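Local coordinates for uncharacterized protein (Methanothermobacter thermautotrophicus, PDB 1L1S), which is of unknown function but belongs to the DsrE/DsrF-like family, whose better-known members act in sulfur metabolism, at residues A[68-73]-A[91-96]; A[8-13]-A[39-44]. All coordinates share one frame; numbering follows the deposited sequence.

Interaction 1 of 2, residues A[68-73]-A[91-96]; sequences RFCACS and DVVSSG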
ATOM      1  N   ARG A  68      18.833  -3.228  -3.274  1.00 20.36           N
ATOM      2  CA  ARG A  68      18.607  -3.942  -4.514  1.00 20.41           C
ATOM      3  C   ARG A  68      17.338  -3.464  -5.243  1.00 21.40           C
ATOM      4  O   ARG A  68      16.216  -3.629  -4.751  1.00 19.74           O
ATOM      5  CB  ARG A  68      18.499  -5.449  -4.230  1.00 19.52           C
ATOM      6  CG  ARG A  68      18.329  -6.299  -5.470  1.00 20.21           C
ATOM      7  CD  ARG A  68      17.961  -7.746  -5.125  1.00 21.71           C
ATOM      8  NE  ARG A  68      17.905  -8.583  -6.323  1.00 20.44           N
ATOM      9  CZ  ARG A  68      17.208  -9.711  -6.419  1.00 22.07           C
ATOM     10  NH1 ARG A  68      16.495 -10.139  -5.385  1.00 19.99           N
ATOM     11  NH2 ARG A  68      17.234 -10.418  -7.544  1.00 21.62           N
ATOM     12  N   PHE A  69      17.521  -2.872  -6.419  1.00 21.38           N
ATOM     13  CA  PHE A  69      16.383  -2.423  -7.210  1.00 22.14           C
ATOM     14  C   PHE A  69      16.051  -3.531  -8.205  1.00 23.09           C
ATOM     15  O   PHE A  69      16.941  -4.069  -8.859  1.00 22.35           O
ATOM     16  CB  PHE A  69      16.711  -1.125  -7.949  1.00 21.11           C
ATOM     17  CG  PHE A  69      16.854   0.056  -7.040  1.00 22.57           C
ATOM     18  CD1 PHE A  69      18.043   0.283  -6.353  1.00 21.94           C
ATOM     19  CD2 PHE A  69      15.796   0.941  -6.860  1.00 21.64           C
ATOM     20  CE1 PHE A  69      18.175   1.369  -5.509  1.00 22.18           C
ATOM     21  CE2 PHE A  69      15.920   2.033  -6.016  1.00 21.70           C
ATOM     22  CZ  PHE A  69      17.109   2.249  -5.342  1.00 22.44           C
ATOM     23  N   CYS A  70      14.767  -3.863  -8.299  1.00 24.17           N
ATOM     24  CA  CYS A  70      14.279  -4.924  -9.171  1.00 25.73           C
ATOM     25  C   CYS A  70      13.254  -4.430 -10.185  1.00 26.19           C
ATOM     26  O   CYS A  70      12.274  -3.787  -9.820  1.00 26.29           O
ATOM     27  CB  CYS A  70      13.643  -6.024  -8.322  1.00 26.02           C
ATOM     28  SG  CYS A  70      14.684  -6.575  -6.945  1.00 29.62           S
ATOM     29  N   ALA A  71      13.490  -4.743 -11.456  1.00 27.60           N
ATOM     30  CA  ALA A  71      12.599  -4.360 -12.545  1.00 28.87           C
ATOM     31  C   ALA A  71      11.790  -5.596 -12.923  1.00 30.18           C
ATOM     32  O   ALA A  71      12.269  -6.722 -12.794  1.00 29.73           O
ATOM     33  CB  ALA A  71      13.410  -3.869 -13.740  1.00 29.02           C
ATOM     34  N   CYS A  72      10.563  -5.382 -13.381  1.00 32.60           N
ATOM     35  CA  CYS A  72       9.677  -6.476 -13.743  1.00 35.50           C
ATOM     36  C   CYS A  72       9.930  -6.969 -15.164  1.00 38.14           C
ATOM     37  O   CYS A  72       9.792  -6.214 -16.131  1.00 38.08           O
ATOM     38  CB  CYS A  72       8.223  -6.024 -13.593  1.00 35.06           C
ATOM     39  SG  CYS A  72       7.031  -7.326 -13.850  1.00 35.78           S
ATOM     40  N   SER A  73      10.302  -8.241 -15.275  1.00 40.97           N
ATOM     41  CA  SER A  73      10.597  -8.868 -16.563  1.00 44.29           C
ATOM     42  C   SER A  73       9.461  -8.701 -17.573  1.00 46.04           C
ATOM     43  O   SER A  73       9.705  -8.562 -18.770  1.00 46.28           O
ATOM     44  CB  SER A  73      10.890 -10.362 -16.354  1.00 45.66           C
ATOM     45  OG  SER A  73      11.302 -11.009 -17.551  1.00 46.68           O
ATOM     46  N   ASP A  91      18.602  -5.132 -10.941  1.00 24.97           N
ATOM     47  CA  ASP A  91      18.334  -6.524 -11.264  1.00 25.26           C
ATOM     48  C   ASP A  91      16.944  -6.682 -11.842  1.00 24.97           C
ATOM     49  O   ASP A  91      16.082  -5.828 -11.666  1.00 25.73           O
ATOM     50  CB  ASP A  91      18.449  -7.410 -10.023  1.00 26.50           C
ATOM     51  CG  ASP A  91      19.823  -7.348  -9.384  1.00 29.42           C
ATOM     52  OD1 ASP A  91      20.821  -7.063 -10.100  1.00 29.97           O
ATOM     53  OD2 ASP A  91      19.903  -7.601  -8.161  1.00 31.22           O
ATOM     54  N   VAL A  92      16.733  -7.794 -12.520  1.00 24.17           N
ATOM     55  CA  VAL A  92      15.461  -8.089 -13.143  1.00 24.72           C
ATOM     56  C   VAL A  92      14.860  -9.320 -12.481  1.00 24.80           C
ATOM     57  O   VAL A  92      15.547 -10.321 -12.266  1.00 24.54           O
ATOM     58  CB  VAL A  92      15.634  -8.371 -14.652  1.00 24.79           C
ATOM     59  CG1 VAL A  92      14.297  -8.677 -15.289  1.00 26.00           C
ATOM     60  CG2 VAL A  92      16.252  -7.170 -15.332  1.00 25.16           C
ATOM     61  N   VAL A  93      13.586  -9.224 -12.122  1.00 24.29           N
ATOM     62  CA  VAL A  93      12.887 -10.347 -11.519  1.00 24.16           C
ATOM     63  C   VAL A  93      11.864 -10.759 -12.553  1.00 24.21           C
ATOM     64  O   VAL A  93      11.498  -9.962 -13.413  1.00 24.05           O
ATOM     65  CB  VAL A  93      12.190  -9.962 -10.183  1.00 23.79           C
ATOM     66  CG1 VAL A  93      13.239  -9.706  -9.117  1.00 23.49           C
ATOM     67  CG2 VAL A  93      11.297  -8.739 -10.376  1.00 22.14           C
ATOM     68  N   SER A  94      11.419 -12.006 -12.483  1.00 24.65           N
ATOM     69  CA  SER A  94      10.459 -12.506 -13.447  1.00 25.40           C
ATOM     70  C   SER A  94       9.124 -11.763 -13.400  1.00 25.77           C
ATOM     71  O   SER A  94       8.473 -11.598 -14.425  1.00 26.03           O
ATOM     72  CB  SER A  94      10.248 -14.008 -13.229  1.00 26.17           C
ATOM     73  OG  SER A  94       9.987 -14.298 -11.868  1.00 28.54           O
ATOM     74  N   SER A  95       8.727 -11.315 -12.211  1.00 25.73           N
ATOM     75  CA  SER A  95       7.465 -10.599 -12.022  1.00 24.61           C
ATOM     76  C   SER A  95       7.540  -9.676 -10.814  1.00 23.91           C
ATOM     77  O   SER A  95       7.921 -10.105  -9.727  1.00 23.66           O
ATOM     78  CB  SER A  95       6.325 -11.584 -11.799  1.00 25.15           C
ATOM     79  OG  SER A  95       5.194 -10.912 -11.260  1.00 28.54           O
ATOM     80  N   GLY A  96       7.163  -8.418 -11.003  1.00 22.94           N
ATOM     81  CA  GLY A  96       7.200  -7.462  -9.908  1.00 21.95           C
ATOM     82  C   GLY A  96       6.291  -7.890  -8.773  1.00 21.33           C
ATOM     83  O   GLY A  96       6.751  -8.065  -7.646  1.00 20.59           O
TER

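Interaction 2 of 2, residues A[8-13]-A[39-44]; sequences FHIDED and VVAYSM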
ATOM      1  N   PHE A   8      10.098  -2.506  -0.916  1.00 13.33           N
ATOM      2  CA  PHE A   8       9.288  -1.347  -1.285  1.00 12.53           C
ATOM      3  C   PHE A   8       8.641  -1.600  -2.620  1.00 13.18           C
ATOM      4  O   PHE A   8       9.178  -2.321  -3.457  1.00 12.62           O
ATOM      5  CB  PHE A   8      10.114  -0.075  -1.389  1.00 12.44           C
ATOM      6  CG  PHE A   8      10.519   0.495  -0.066  1.00 11.89           C
ATOM      7  CD1 PHE A   8      11.584  -0.041   0.634  1.00 11.82           C
ATOM      8  CD2 PHE A   8       9.840   1.589   0.469  1.00 13.08           C
ATOM      9  CE1 PHE A   8      11.979   0.508   1.862  1.00 14.54           C
ATOM     10  CE2 PHE A   8      10.219   2.151   1.690  1.00 12.40           C
ATOM     11  CZ  PHE A   8      11.291   1.611   2.386  1.00 14.09           C
ATOM     12  N   HIS A   9       7.486  -0.987  -2.811  1.00 13.14           N
ATOM     13  CA  HIS A   9       6.710  -1.155  -4.027  1.00 14.19           C
ATOM     14  C   HIS A   9       6.398   0.201  -4.621  1.00 15.19           C
ATOM     15  O   HIS A   9       5.832   1.054  -3.952  1.00 15.46           O
ATOM     16  CB  HIS A   9       5.425  -1.908  -3.657  1.00 14.59           C
ATOM     17  CG  HIS A   9       4.353  -1.894  -4.700  1.00 15.79           C
ATOM     18  ND1 HIS A   9       3.116  -2.466  -4.482  1.00 15.69           N
ATOM     19  CD2 HIS A   9       4.308  -1.370  -5.948  1.00 16.61           C
ATOM     20  CE1 HIS A   9       2.355  -2.292  -5.546  1.00 14.45           C
ATOM     21  NE2 HIS A   9       3.052  -1.629  -6.451  1.00 17.21           N
ATOM     22  N   ILE A  10       6.798   0.406  -5.867  1.00 15.62           N
ATOM     23  CA  ILE A  10       6.489   1.650  -6.554  1.00 16.33           C
ATOM     24  C   ILE A  10       6.058   1.330  -7.986  1.00 17.16           C
ATOM     25  O   ILE A  10       6.725   0.575  -8.684  1.00 17.64           O
ATOM     26  CB  ILE A  10       7.693   2.603  -6.547  1.00 16.95           C
ATOM     27  CG1 ILE A  10       7.278   3.956  -7.110  1.00 17.55           C
ATOM     28  CG2 ILE A  10       8.866   2.010  -7.328  1.00 16.18           C
ATOM     29  CD1 ILE A  10       8.385   4.981  -7.007  1.00 18.81           C
ATOM     30  N   ASP A  11       4.921   1.869  -8.409  1.00 17.50           N
ATOM     31  CA  ASP A  11       4.446   1.627  -9.764  1.00 18.94           C
ATOM     32  C   ASP A  11       4.077   2.913 -10.511  1.00 20.68           C
ATOM     33  O   ASP A  11       3.360   2.879 -11.510  1.00 21.19           O
ATOM     34  CB  ASP A  11       3.266   0.637  -9.757  1.00 18.21           C
ATOM     35  CG  ASP A  11       2.143   1.044  -8.794  1.00 17.95           C
ATOM     36  OD1 ASP A  11       1.388   0.145  -8.348  1.00 18.60           O
ATOM     37  OD2 ASP A  11       2.001   2.245  -8.486  1.00 16.63           O
ATOM     38  N   GLU A  12       4.575   4.040 -10.022  1.00 21.82           N
ATOM     39  CA  GLU A  12       4.324   5.344 -10.645  1.00 25.07           C
ATOM     40  C   GLU A  12       5.685   6.017 -10.765  1.00 25.53           C
ATOM     41  O   GLU A  12       6.641   5.590 -10.121  1.00 25.36           O
ATOM     42  CB  GLU A  12       3.401   6.199  -9.757  1.00 26.32           C
ATOM     43  CG  GLU A  12       2.123   5.468  -9.332  1.00 32.11           C
ATOM     44  CD  GLU A  12       1.360   6.162  -8.200  1.00 33.99           C
ATOM     45  OE1 GLU A  12       0.557   7.082  -8.484  1.00 35.90           O
ATOM     46  OE2 GLU A  12       1.570   5.787  -7.023  1.00 34.84           O
ATOM     47  N   ASP A  13       5.788   7.058 -11.585  1.00 26.73           N
ATOM     48  CA  ASP A  13       7.068   7.744 -11.721  1.00 28.40           C
ATOM     49  C   ASP A  13       6.969   9.250 -11.498  1.00 27.95           C
ATOM     50  O   ASP A  13       7.894   9.992 -11.825  1.00 27.75           O
ATOM     51  CB  ASP A  13       7.707   7.439 -13.083  1.00 29.36           C
ATOM     52  CG  ASP A  13       6.918   8.009 -14.251  1.00 31.36           C
ATOM     53  OD1 ASP A  13       5.691   8.189 -14.127  1.00 31.87           O
ATOM     54  OD2 ASP A  13       7.531   8.257 -15.313  1.00 34.43           O
ATOM     55  N   VAL A  39      13.781  -2.812  -3.648  1.00 15.21           N
ATOM     56  CA  VAL A  39      12.820  -1.894  -4.234  1.00 14.47           C
ATOM     57  C   VAL A  39      12.311  -2.491  -5.548  1.00 15.98           C
ATOM     58  O   VAL A  39      13.069  -2.646  -6.515  1.00 15.29           O
ATOM     59  CB  VAL A  39      13.453  -0.520  -4.520  1.00 15.14           C
ATOM     60  CG1 VAL A  39      12.439   0.392  -5.149  1.00 13.24           C
ATOM     61  CG2 VAL A  39      13.972   0.101  -3.237  1.00 14.10           C
ATOM     62  N   VAL A  40      11.022  -2.824  -5.562  1.00 15.29           N
ATOM     63  CA  VAL A  40      10.386  -3.404  -6.727  1.00 15.40           C
ATOM     64  C   VAL A  40       9.571  -2.342  -7.449  1.00 16.98           C
ATOM     65  O   VAL A  40       8.608  -1.789  -6.902  1.00 16.66           O
ATOM     66  CB  VAL A  40       9.442  -4.562  -6.338  1.00 16.14           C
ATOM     67  CG1 VAL A  40       8.765  -5.129  -7.596  1.00 13.56           C
ATOM     68  CG2 VAL A  40      10.219  -5.647  -5.616  1.00 13.78           C
ATOM     69  N   ALA A  41       9.958  -2.076  -8.689  1.00 17.48           N
ATOM     70  CA  ALA A  41       9.296  -1.077  -9.498  1.00 19.81           C
ATOM     71  C   ALA A  41       8.721  -1.709 -10.751  1.00 21.81           C
ATOM     72  O   ALA A  41       9.422  -2.448 -11.452  1.00 24.50           O
ATOM     73  CB  ALA A  41      10.290   0.004  -9.884  1.00 19.41           C
ATOM     74  N   TYR A  42       7.447  -1.453 -11.026  1.00 21.66           N
ATOM     75  CA  TYR A  42       6.850  -1.974 -12.247  1.00 22.26           C
ATOM     76  C   TYR A  42       5.953  -0.900 -12.858  1.00 21.58           C
ATOM     77  O   TYR A  42       5.800   0.174 -12.280  1.00 21.58           O
ATOM     78  CB  TYR A  42       6.122  -3.308 -12.002  1.00 22.41           C
ATOM     79  CG  TYR A  42       4.974  -3.306 -11.014  1.00 23.56           C
ATOM     80  CD1 TYR A  42       3.700  -2.872 -11.390  1.00 24.85           C
ATOM     81  CD2 TYR A  42       5.147  -3.790  -9.717  1.00 23.63           C
ATOM     82  CE1 TYR A  42       2.621  -2.929 -10.498  1.00 25.09           C
ATOM     83  CE2 TYR A  42       4.074  -3.849  -8.812  1.00 25.28           C
ATOM     84  CZ  TYR A  42       2.816  -3.418  -9.211  1.00 26.81           C
ATOM     85  OH  TYR A  42       1.751  -3.469  -8.323  1.00 29.18           O
ATOM     86  N   SER A  43       5.387  -1.184 -14.026  1.00 22.31           N
ATOM     87  CA  SER A  43       4.570  -0.223 -14.756  1.00 22.79           C
ATOM     88  C   SER A  43       5.403   1.044 -14.929  1.00 23.86           C
ATOM     89  O   SER A  43       6.619   0.972 -15.139  1.00 24.05           O
ATOM     90  CB  SER A  43       3.275   0.085 -14.006  1.00 23.71           C
ATOM     91  OG  SER A  43       2.482   1.028 -14.723  1.00 24.63           O
HETATM   92  N   MSE A  44       4.772   2.203 -14.819  1.00 24.95           N
HETATM   93  CA  MSE A  44       5.477   3.466 -14.989  1.00 26.66           C
HETATM   94  C   MSE A  44       6.669   3.574 -14.049  1.00 25.64           C
HETATM   95  O   MSE A  44       7.649   4.258 -14.343  1.00 24.53           O
HETATM   96  CB  MSE A  44       4.512   4.626 -14.758  1.00 31.98           C
HETATM   97  CG  MSE A  44       3.404   4.688 -15.806  1.00 39.41           C
HETATM   98 SE   MSE A  44       4.180   4.775 -17.595  1.00 51.04          SE
HETATM   99  CE  MSE A  44       4.678   6.664 -17.559  1.00 46.39           C
TER

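Interaction 1 of 2, residues A[68-73]-A[91-96]
R68 and D91 close the start of the contact with a salt bridge: NE of R68 gives its N-H to OD2 of D91 at 2.9 Å, close to the guanidinium plane and onto the anti lone pair of that oxygen. The two side chains cross at roughly a right angle, the arginine reaching over fully extended with CG anti to the backbone N (chi1 -177°). SG of C70 lies over one face of the guanidinium, towards its rim. Beyond the charged pair the backbones zip up in parallel register. D91 N binds F69 O, A71 N binds D91 O at 2.8 Å, V93 N binds A71 O, and S73 N binds V93 O as the strands end. Strand 91-93 is, within this chain, the outermost strand on its side of the five-stranded parallel sheet, reached from 68-72 through helix 73-78 in a beta-alpha-beta crossover. On the face shared by C70 and V93, CG1 of V93 packs 3.8 Å from CB of C70. Past the strand, the thiol of C72 accepts a hydrogen bond from the N-H of G96, SG to N 3.1 Å, at the first turn of helix 96-105. S95 is the N-cap of that helix, its OG bound to G98 N. Farther out, E38 forms a second salt bridge to R68 through NH1, while H99 packs against both R68 and V93. S94 OG is hydrogen-bonded to D31 of the second subunit.

Interaction 2 of 2, residues A[8-13]-A[39-44]
H9, near the end of strand 4-10, meets Y42, the residue just after strand 35-41, with NE2 of H9 2.9 Å from OH of Y42 and the ring planes inclined at 32°. The imidazole is held at both nitrogens: NE2 donates to OD1 of D11 at 3.1 Å, arriving from above the carboxylate plane, and ND1 is hydrogen-bonded to the hydroxyl of Y110. The bond to D11 is bent (141°), and the two contacts together limit rotation of the ring. With CG anti to the backbone N (chi1 166°), the end of the imidazole comes near the Y42 hydroxyl. D11 lies alongside the tyrosine, its CB 3.7 Å from CE1 of Y42 in a CH-pi contact over one ring face. Replacing this histidine by an alanine is likely to leave OD1 of D11 and the Y110 hydroxyl without their imidazole partner and to open a gap beside the Y42 ring. The backbone groups facing one another are satisfied in alternation: V40 N binds F8 O at 2.8 Å, I10 N binds V40 O at 3.0 Å, and Y42 N binds I10 O at 3.2 Å, carrying the parallel pattern one residue past the end of strand 35-41. On the sheet face opposite H9, CG2 of I10 touches CB of A41 at 3.5 Å. Farther along, CB of D13 packs against the carbonyl O of M44, a selenomethionine, while OD2 of D13 is bound by ND2 of N47. Strands 4-10 and 35-41 sit inside the parallel sheet, flanked by 109-111 and 68-72. Helix 15-31 packs on F8, helix 96-105 lies against H9, V40 and Y42 on the other face, and L20 of the second subunit touches D11, Y42 and S43.

How the interactions relate
From the N terminus, strand 4-10 runs into helix 15-31, and the return along 35-41 closes the first loop at interaction 2. The chain then passes through helix 56-64 to strand 68-72, which opens interaction 1; helix 73-78 and the following loop lead to 91-93, where that second loop closes. The contacts are therefore in series, neither nested nor crossed. They join side by side in the sheet, because 68-72 lies next to 35-41: C70 N is 2.7 Å from V39 O, and R68 O 2.8 Å from V39 N, both probable hydrogen bonds. Together they tie four consecutive strands into one sheet, and both contacts reach the second subunit.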